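Local coordinates for glyoxalase-like domain protein (PDB 3P8A) that is of unknown function but belongs to the VOC family of glyoxalase-like proteins, whose members include metal-dependent enzymes, at residues 192-197 with 231-236; 212-217 with 224-229. All blocks are in the same frame, centred on the assembly; numbering follows the deposited sequence.

Both interactions lie in one mixed seven-stranded sheet, on the same side of the chain's centre, with their centres about 9 Å apart. Strand 189-198 comes first in the chain, followed by helix 201-212, strands 215-219 and 223-227, and strand 234-239, which returns beside 189-198. Interaction 2 is therefore the local hairpin, formed within the segment of chain that interaction 1 closes. They meet where strands 223-227 and 234-239 run side by side, antiparallel: Phe235 O probably accepts a hydrogen bond from Leu226 N (2.7 Å), and Arg236 pairs with Asp225. The first and last strands of this beta-alpha-beta-beta-beta unit are thus parallel neighbours, consistent with a VOC-type module.

Interaction 1: 192-197 with 231-236; sequences ETVIVK and DDIYFR
Thr193, Val194 and Ile195 pair in parallel register with Tyr234, Phe235 and Arg236, and the short strand axes approach to 4.7 Å. Four backbone hydrogen bonds hold the pair: Tyr234 N to Glu192 O, Val194 N to Tyr234 O, Arg236 N to Val194 O at 2.8 Å, and Val196 N to Arg236 O at 2.7 Å. The last is nearly straight, with an N-H...O angle of 172°. Between these rungs lie weaker CA-H...O contacts, of which Thr193 CA to Tyr234 O is the shortest at 3.2 Å.

Side-chain packing divides between the two faces. On one face, Thr193 turns CG2 anti to its own N, laying that methyl 3.6 Å from Tyr234 O, while OG1 stands 3.8 Å from Tyr234 CB. The Tyr234 ring leans away from 192-197 toward Ile227, and Glu192 O lies near the ring plane at its edge. Ile195 and Arg236 run side by side in the same direction, CG1 of the isoleucine 4.0 Å from CB of the arginine. On the other face, Val194 CB meets Phe235 CD1 at 4.1 Å, and its CG2 also nears the CG2 of Ile233.

Charge enters through Arg236, whose chain bends at CG-CD (chi3 -68°); its NE forms a salt bridge with Asp225 and the group makes a cation-pi contact with Tyr223.

Strands 189-198 and 234-239 open and close a beta-alpha-beta-beta-beta unit, their parallel pairing consistent with a VOC module. Strand 189-198 has strand 244-252 as its other neighbour, where Glu192 and Thr193 both face Ile249 in a classic beta bulge. Strand 234-239 is bordered in turn by strand 223-227, so this pair occupies the interior of a mixed sheet, with Ile233 reaching Phe25 of strand 24-31 in the other sheet.

Interaction 2: 212-217 with 224-229; sequences FDMDIV and TDLILK
Asp215 and Ile227 form a hydrogen-bonded antiparallel pair in a beta hairpin, strands 215-219 and 223-227; the axes of the short pieces 215-217 and 224-227 make an angle of 137°, well away from straight antiparallel. Asp215 N reaches Ile227 O at 2.8 Å and Ile227 N returns the bond to Asp215 O. Beyond the non-hydrogen-bonded pair Ile216 and Leu226, Val217 N bonds to Asp225 O, and Asp225 also bonds through its backbone to Glu218.

Met214, a selenomethionine, can be followed outward atom by atom. CB sits 3.3 Å from Ile227 O, beside the same oxygen that takes the Asp215 N-H. CG comes within 3.9 Å of Leu228 CD2. SE lies 3.9 Å from Leu226 CB, the two side chains crossing at about a right angle, and CE closes against Leu228 CD2 at 3.8 Å. The chain is extended beyond CG, which carries this apolar row inward toward Phe235 and Trp208 of helix 201-212. On the sheet face of Asp215 and Ile227, Val217 CG2 packs against Ile227 CG2.

At the open end of the hairpin, Asp213, Asp215 and Lys229 form a salt-bridge network. Lys229 runs extended until a bend about CD-CE (chi4 60°) turns NZ back toward the two aspartates. NZ lies 2.8 Å from Asp215 OD1, approaching from above the carboxylate plane (54° out of it), and hydrogen-bonds to Asp213 O at 2.9 Å, again from above the carbonyl plane and not on a lone pair. Asp213 OD2 adds a longer ion pair to NZ at 3.5 Å, so the ammonium group is gripped by both a carbonyl and carboxylates. Nearby, one water donates to Phe212 O and accepts from Lys229 N, bridging the two backbones.

Interaction 1: 192-197 with 231-236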
loop_
_atom_site.group_PDB
_atom_site.type_symbol
_atom_site.label_atom_id
_atom_site.label_comp_id
_atom_site.label_asym_id
_atom_site.label_seq_id
_atom_site.Cartn_x
_atom_site.Cartn_y
_atom_site.Cartn_z
ATOM N N GLU A 192 10.091 3.445 -7.559
ATOM C CA GLU A 192 10.209 2.987 -8.934
ATOM C C GLU A 192 9.472 1.678 -9.167
ATOM O O GLU A 192 8.828 1.517 -10.207
ATOM C CB GLU A 192 11.699 2.821 -9.268
ATOM C CG GLU A 192 12.006 2.520 -10.724
ATOM C CD GLU A 192 13.457 2.210 -11.027
ATOM O OE1 GLU A 192 14.266 2.089 -10.077
ATOM O OE2 GLU A 192 13.783 2.076 -12.227
ATOM N N THR A 193 9.620 0.710 -8.234
ATOM C CA THR A 193 9.055 -0.622 -8.392
ATOM C C THR A 193 8.635 -1.193 -7.066
ATOM O O THR A 193 9.283 -0.967 -6.046
ATOM C CB THR A 193 10.104 -1.559 -9.055
ATOM O OG1 THR A 193 10.589 -0.959 -10.248
ATOM C CG2 THR A 193 9.553 -2.952 -9.396
ATOM N N VAL A 194 7.583 -1.990 -7.111
ATOM C CA VAL A 194 7.063 -2.762 -6.000
ATOM C C VAL A 194 7.165 -4.202 -6.463
ATOM O O VAL A 194 6.663 -4.559 -7.550
ATOM C CB VAL A 194 5.625 -2.356 -5.565
ATOM C CG1 VAL A 194 5.070 -3.328 -4.512
ATOM C CG2 VAL A 194 5.630 -0.952 -5.004
ATOM N N ILE A 195 7.910 -4.993 -5.683
ATOM C CA ILE A 195 8.110 -6.392 -5.976
ATOM C C ILE A 195 7.239 -7.256 -5.072
ATOM O O ILE A 195 7.286 -7.150 -3.830
ATOM C CB ILE A 195 9.612 -6.821 -5.980
ATOM C CG1 ILE A 195 10.407 -6.000 -7.016
ATOM C CG2 ILE A 195 9.713 -8.322 -6.330
ATOM C CD1 ILE A 195 11.936 -6.414 -7.173
ATOM N N VAL A 196 6.455 -8.124 -5.718
ATOM C CA VAL A 196 5.535 -9.048 -5.098
ATOM C C VAL A 196 5.997 -10.464 -5.447
ATOM O O VAL A 196 6.301 -10.753 -6.621
ATOM C CB VAL A 196 4.075 -8.784 -5.597
ATOM C CG1 VAL A 196 3.099 -9.817 -5.059
ATOM C CG2 VAL A 196 3.600 -7.371 -5.249
ATOM N N LYS A 197 6.106 -11.330 -4.416
ATOM C CA LYS A 197 6.440 -12.725 -4.616
ATOM C C LYS A 197 5.113 -13.465 -4.578
ATOM O O LYS A 197 4.302 -13.191 -3.690
ATOM C CB LYS A 197 7.443 -13.219 -3.547
ATOM C CG LYS A 197 8.873 -13.090 -4.065
ATOM C CD LYS A 197 9.944 -13.388 -3.067
ATOM C CE LYS A 197 11.291 -13.444 -3.772
ATOM N NZ LYS A 197 12.400 -13.820 -2.861
ATOM N N ASP A 231 0.432 5.914 -14.242
ATOM C CA ASP A 231 1.522 6.047 -13.282
ATOM C C ASP A 231 2.800 5.373 -13.790
ATOM O O ASP A 231 2.723 4.440 -14.595
ATOM C CB ASP A 231 1.111 5.518 -11.895
ATOM C CG ASP A 231 1.912 6.121 -10.757
ATOM O OD1 ASP A 231 2.928 6.808 -11.034
ATOM O OD2 ASP A 231 1.521 5.924 -9.594
ATOM N N ASP A 232 3.964 5.840 -13.327
ATOM C CA ASP A 232 5.254 5.288 -13.771
ATOM C C ASP A 232 5.842 4.162 -12.888
ATOM O O ASP A 232 6.942 3.707 -13.185
ATOM C CB ASP A 232 6.335 6.385 -13.997
ATOM C CG ASP A 232 5.898 7.795 -14.337
ATOM O OD1 ASP A 232 6.483 8.741 -13.769
ATOM O OD2 ASP A 232 5.045 7.959 -15.252
ATOM N N ILE A 233 5.160 3.744 -11.810
ATOM C CA ILE A 233 5.650 2.675 -10.927
ATOM C C ILE A 233 5.487 1.308 -11.606
ATOM O O ILE A 233 4.399 0.994 -12.106
ATOM C CB ILE A 233 4.907 2.655 -9.542
ATOM C CG1 ILE A 233 4.836 4.000 -8.793
ATOM C CG2 ILE A 233 5.331 1.489 -8.630
ATOM C CD1 ILE A 233 6.040 4.699 -8.561
ATOM N N TYR A 234 6.530 0.472 -11.559
ATOM C CA TYR A 234 6.414 -0.891 -12.065
ATOM C C TYR A 234 5.968 -1.797 -10.934
ATOM O O TYR A 234 6.288 -1.534 -9.776
ATOM C CB TYR A 234 7.720 -1.376 -12.707
ATOM C CG TYR A 234 8.003 -0.633 -13.988
ATOM C CD1 TYR A 234 7.459 -1.056 -15.194
ATOM C CD2 TYR A 234 8.699 0.574 -13.976
ATOM C CE1 TYR A 234 7.666 -0.345 -16.367
ATOM C CE2 TYR A 234 8.913 1.292 -15.146
ATOM C CZ TYR A 234 8.382 0.834 -16.338
ATOM O OH TYR A 234 8.579 1.529 -17.509
ATOM N N PHE A 235 5.184 -2.814 -11.267
ATOM C CA PHE A 235 4.701 -3.833 -10.347
ATOM C C PHE A 235 5.251 -5.142 -10.847
ATOM O O PHE A 235 4.844 -5.625 -11.909
ATOM C CB PHE A 235 3.157 -3.854 -10.266
ATOM C CG PHE A 235 2.638 -2.546 -9.749
ATOM C CD1 PHE A 235 2.690 -2.248 -8.385
ATOM C CD2 PHE A 235 2.231 -1.545 -10.631
ATOM C CE1 PHE A 235 2.265 -1.003 -7.908
ATOM C CE2 PHE A 235 1.823 -0.293 -10.148
ATOM C CZ PHE A 235 1.842 -0.036 -8.793
ATOM N N ARG A 236 6.245 -5.674 -10.135
ATOM C CA ARG A 236 6.853 -6.918 -10.525
ATOM C C ARG A 236 6.295 -8.035 -9.683
ATOM O O ARG A 236 6.427 -7.995 -8.458
ATOM C CB ARG A 236 8.402 -6.834 -10.430
ATOM C CG ARG A 236 9.086 -8.171 -10.784
ATOM C CD ARG A 236 10.561 -8.001 -11.003
ATOM N NE ARG A 236 10.804 -7.222 -12.215
ATOM C CZ ARG A 236 11.995 -6.951 -12.728
ATOM N NH1 ARG A 236 13.096 -7.381 -12.132
ATOM N NH2 ARG A 236 12.094 -6.254 -13.850
#

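Interaction 2: 212-217 with 224-229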
loop_
_atom_site.group_PDB
_atom_site.type_symbol
_atom_site.label_atom_id
_atom_site.label_comp_id
_atom_site.label_asym_id
_atom_site.label_seq_id
_atom_site.Cartn_x
_atom_site.Cartn_y
_atom_site.Cartn_z
ATOM N N PHE A 212 -7.262 -3.678 -12.019
ATOM C CA PHE A 212 -6.604 -2.364 -12.103
ATOM C C PHE A 212 -6.366 -1.799 -13.472
ATOM O O PHE A 212 -5.721 -0.751 -13.592
ATOM C CB PHE A 212 -5.339 -2.342 -11.217
ATOM C CG PHE A 212 -5.545 -3.001 -9.872
ATOM C CD1 PHE A 212 -6.478 -2.495 -8.963
ATOM C CD2 PHE A 212 -4.841 -4.145 -9.527
ATOM C CE1 PHE A 212 -6.700 -3.124 -7.739
ATOM C CE2 PHE A 212 -5.067 -4.783 -8.304
ATOM C CZ PHE A 212 -5.993 -4.266 -7.414
ATOM N N ASP A 213 -6.846 -2.514 -14.526
ATOM C CA ASP A 213 -6.715 -2.086 -15.914
ATOM C C ASP A 213 -5.245 -1.785 -16.262
ATOM O O ASP A 213 -4.925 -0.778 -16.898
ATOM C CB ASP A 213 -7.626 -0.854 -16.166
ATOM C CG ASP A 213 -8.475 -0.990 -17.402
ATOM O OD1 ASP A 213 -9.716 -1.133 -17.261
ATOM O OD2 ASP A 213 -7.902 -0.986 -18.514
HETATM N N MSE A 214 -4.345 -2.643 -15.778
HETATM C CA MSE A 214 -2.916 -2.470 -15.961
HETATM C C MSE A 214 -2.445 -2.942 -17.338
HETATM O O MSE A 214 -3.171 -3.662 -18.019
HETATM C CB MSE A 214 -2.163 -3.225 -14.846
HETATM C CG MSE A 214 -2.168 -2.503 -13.510
HETATM SE SE MSE A 214 -1.271 -3.578 -12.139
HETATM C CE MSE A 214 -1.622 -2.530 -10.500
ATOM N N ASP A 215 -1.251 -2.509 -17.751
ATOM C CA ASP A 215 -0.614 -2.907 -19.006
ATOM C C ASP A 215 0.503 -3.904 -18.658
ATOM O O ASP A 215 1.048 -3.844 -17.554
ATOM C CB ASP A 215 -0.016 -1.690 -19.741
ATOM C CG ASP A 215 -1.014 -0.697 -20.355
ATOM O OD1 ASP A 215 -2.064 -1.145 -20.873
ATOM O OD2 ASP A 215 -0.712 0.513 -20.371
ATOM N N ILE A 216 0.779 -4.850 -19.575
ATOM C CA ILE A 216 1.836 -5.849 -19.436
ATOM C C ILE A 216 3.093 -5.210 -19.993
ATOM O O ILE A 216 3.081 -4.682 -21.105
ATOM C CB ILE A 216 1.512 -7.200 -20.145
ATOM C CG1 ILE A 216 0.184 -7.798 -19.655
ATOM C CG2 ILE A 216 2.659 -8.230 -19.989
ATOM C CD1 ILE A 216 -0.657 -8.419 -20.746
ATOM N N VAL A 217 4.178 -5.278 -19.230
ATOM C CA VAL A 217 5.471 -4.712 -19.603
ATOM C C VAL A 217 6.444 -5.838 -20.025
ATOM O O VAL A 217 7.144 -5.711 -21.021
ATOM C CB VAL A 217 6.014 -3.871 -18.409
ATOM C CG1 VAL A 217 7.447 -3.413 -18.631
ATOM C CG2 VAL A 217 5.118 -2.676 -18.134
ATOM N N THR A 224 6.727 -11.314 -14.105
ATOM C CA THR A 224 5.873 -10.493 -14.958
ATOM C C THR A 224 5.893 -9.054 -14.414
ATOM O O THR A 224 5.633 -8.853 -13.221
ATOM C CB THR A 224 4.445 -11.015 -14.915
ATOM O OG1 THR A 224 4.457 -12.367 -15.333
ATOM C CG2 THR A 224 3.476 -10.187 -15.793
ATOM N N ASP A 225 6.175 -8.062 -15.286
ATOM C CA ASP A 225 6.130 -6.651 -14.891
ATOM C C ASP A 225 4.827 -6.052 -15.381
ATOM O O ASP A 225 4.438 -6.241 -16.539
ATOM C CB ASP A 225 7.302 -5.862 -15.455
ATOM C CG ASP A 225 8.605 -6.163 -14.764
ATOM O OD1 ASP A 225 8.564 -6.659 -13.620
ATOM O OD2 ASP A 225 9.662 -5.922 -15.373
ATOM N N LEU A 226 4.131 -5.379 -14.486
ATOM C CA LEU A 226 2.867 -4.705 -14.793
ATOM C C LEU A 226 3.010 -3.199 -14.530
ATOM O O LEU A 226 3.874 -2.790 -13.766
ATOM C CB LEU A 226 1.741 -5.312 -13.952
ATOM C CG LEU A 226 1.448 -6.808 -14.156
ATOM C CD1 LEU A 226 0.302 -7.260 -13.274
ATOM C CD2 LEU A 226 1.154 -7.127 -15.603
ATOM N N ILE A 227 2.199 -2.372 -15.203
ATOM C CA ILE A 227 2.222 -0.933 -14.995
ATOM C C ILE A 227 0.792 -0.393 -15.039
ATOM O O ILE A 227 -0.021 -0.880 -15.823
ATOM C CB ILE A 227 3.194 -0.194 -15.980
ATOM C CG1 ILE A 227 3.581 1.217 -15.447
ATOM C CG2 ILE A 227 2.659 -0.162 -17.444
ATOM C CD1 ILE A 227 4.760 2.013 -16.229
ATOM N N LEU A 228 0.484 0.620 -14.208
ATOM C CA LEU A 228 -0.824 1.271 -14.264
ATOM C C LEU A 228 -0.784 2.187 -15.482
ATOM O O LEU A 228 0.282 2.677 -15.842
ATOM C CB LEU A 228 -1.068 2.098 -13.007
ATOM C CG LEU A 228 -1.372 1.346 -11.738
ATOM C CD1 LEU A 228 -1.035 2.203 -10.530
ATOM C CD2 LEU A 228 -2.829 0.903 -11.694
ATOM N N LYS A 229 -1.929 2.417 -16.129
ATOM C CA LYS A 229 -1.979 3.278 -17.323
ATOM C C LYS A 229 -1.577 4.734 -17.059
ATOM O O LYS A 229 -1.057 5.397 -17.967
ATOM C CB LYS A 229 -3.377 3.231 -17.966
ATOM C CG LYS A 229 -3.567 2.007 -18.836
ATOM C CD LYS A 229 -5.038 1.715 -19.109
ATOM C CE LYS A 229 -5.204 0.635 -20.149
ATOM N NZ LYS A 229 -4.589 -0.657 -19.743
HETATM O O HOH W 1 -4.621 1.476 -14.829
HETATM O O HOH W 2 0.846 2.299 -19.170
#